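Local coordinates for protein aldo-keto reductase AKR2E4 (Bombyx mori, PDB 3WCZ) that reduces 3-dehydroecdysone with NADPH as cosubstrate and may take part in regulating moulting in the silkworm, at residues A[187-190]-A[191-194]. Sequence-based numbering, arbitrary orientation.
Sequences NTQE and PLVA. With EDO (1,2-ethanediol), chain F.
Gln189 and Leu192 lie side by side at the start of helix 190-198, which follows strand 178-182 in the TIM barrel, and both side chains point the same way, each resting on Ile181 of that strand. Gln189 holds the N-cap position. Its chain bends at chi2 (-142°), which swings the amide round beside the leucine, and OE1 comes within 3.4 Å of Leu192 CD2. Leu192 runs its CG anti to the backbone N (chi1 -179°), keeping its branch alongside the glutamine. A 1,2-ethanediol, probably from the crystallisation liquor, sits over both ends: its O1 donates to Gln189 OE1 at 2.6 Å and takes a weak bond from NE2, while its C1 lies 3.4 Å from Leu192 CD2. NE2 also reaches back to the carbonyl O of Glu182, a hold on the amide from within the protein, while the diol grips OE1. An alanine in place of Gln189 would probably leave the Glu182 carbonyl without this donor and open a gap beside the leucine methyl. Across the cap, Thr188 OG1 donates to Glu190 OE2 at 2.7 Å, on the anti lone pair of the carboxylate, while Arg252 touches the glutamate side chain and bonds to Thr188 O. Pro191, with no N-H to offer, fits in the first turn, where that hydrogen is not needed. Two helical bonds follow: Ala194 N meets Glu190 O at 3.0 Å, and Val193 N donates almost straight (167°) to Gln189 O, an oxygen that Val193 CG2 also crowds at 3.2 Å.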
loop_
_atom_site.group_PDB
_atom_site.type_symbol
_atom_site.label_atom_id
_atom_site.label_comp_id
_atom_site.label_asym_id
_atom_site.label_seq_id
_atom_site.Cartn_x
_atom_site.Cartn_y
_atom_site.Cartn_z
ATOM N N ASN A 187 9.643 -11.219 -4.533
ATOM C CA ASN A 187 10.155 -10.423 -3.399
ATOM C C ASN A 187 9.209 -10.672 -2.231
ATOM O O ASN A 187 8.327 -9.854 -1.923
ATOM C CB ASN A 187 10.248 -8.942 -3.742
ATOM C CG ASN A 187 11.068 -8.145 -2.730
ATOM O OD1 ASN A 187 12.287 -8.238 -2.721
ATOM N ND2 ASN A 187 10.409 -7.350 -1.892
ATOM N N THR A 188 9.357 -11.823 -1.599
ATOM C CA THR A 188 8.333 -12.325 -0.703
ATOM C C THR A 188 8.437 -11.799 0.743
ATOM O O THR A 188 7.481 -11.907 1.523
ATOM C CB THR A 188 8.336 -13.846 -0.678
ATOM O OG1 THR A 188 9.629 -14.295 -0.276
ATOM C CG2 THR A 188 7.997 -14.429 -2.029
ATOM N N GLN A 189 9.602 -11.258 1.095
ATOM C CA GLN A 189 9.854 -10.648 2.408
ATOM C C GLN A 189 9.330 -11.487 3.563
ATOM O O GLN A 189 8.683 -10.967 4.497
ATOM C CB GLN A 189 9.301 -9.210 2.501
ATOM C CG GLN A 189 9.778 -8.318 1.365
ATOM C CD GLN A 189 10.084 -6.909 1.786
ATOM O OE1 GLN A 189 10.822 -6.678 2.760
ATOM N NE2 GLN A 189 9.587 -5.961 1.046
ATOM N N GLU A 190 9.640 -12.783 3.575
ATOM C CA GLU A 190 9.065 -13.644 4.589
ATOM C C GLU A 190 9.506 -13.289 6.012
ATOM O O GLU A 190 8.673 -13.179 6.908
ATOM C CB GLU A 190 9.270 -15.120 4.233
ATOM C CG GLU A 190 8.428 -15.491 2.982
ATOM C CD GLU A 190 8.936 -16.713 2.219
ATOM O OE1 GLU A 190 9.004 -17.763 2.840
ATOM O OE2 GLU A 190 9.287 -16.631 1.013
ATOM N N PRO A 191 10.807 -13.096 6.243
ATOM C CA PRO A 191 11.202 -12.753 7.610
ATOM C C PRO A 191 10.640 -11.410 8.082
ATOM O O PRO A 191 10.227 -11.319 9.223
ATOM C CB PRO A 191 12.735 -12.768 7.542
ATOM C CG PRO A 191 13.039 -13.743 6.419
ATOM C CD PRO A 191 11.962 -13.490 5.424
ATOM N N LEU A 192 10.602 -10.397 7.223
ATOM C CA LEU A 192 10.114 -9.099 7.669
ATOM C C LEU A 192 8.625 -9.154 7.947
ATOM O O LEU A 192 8.161 -8.577 8.924
ATOM C CB LEU A 192 10.427 -8.005 6.638
ATOM C CG LEU A 192 9.970 -6.587 7.029
ATOM C CD1 LEU A 192 10.476 -6.166 8.396
ATOM C CD2 LEU A 192 10.392 -5.569 5.976
ATOM N N VAL A 193 7.870 -9.840 7.102
ATOM C CA VAL A 193 6.444 -10.011 7.367
ATOM C C VAL A 193 6.220 -10.708 8.708
ATOM O O VAL A 193 5.415 -10.266 9.536
ATOM C CB VAL A 193 5.746 -10.753 6.226
ATOM C CG1 VAL A 193 4.371 -11.193 6.632
ATOM C CG2 VAL A 193 5.687 -9.877 5.004
ATOM N N ALA A 194 6.941 -11.794 8.935
ATOM C CA ALA A 194 6.810 -12.523 10.196
ATOM C C ALA A 194 7.161 -11.629 11.386
ATOM O O ALA A 194 6.493 -11.649 12.420
ATOM C CB ALA A 194 7.673 -13.773 10.184
HETATM C C1 EDO F . 11.680 -3.466 3.672
HETATM O O1 EDO F . 11.943 -4.318 2.544
HETATM C C2 EDO F . 12.136 -2.071 3.370
HETATM O O2 EDO F . 11.587 -1.606 2.128
#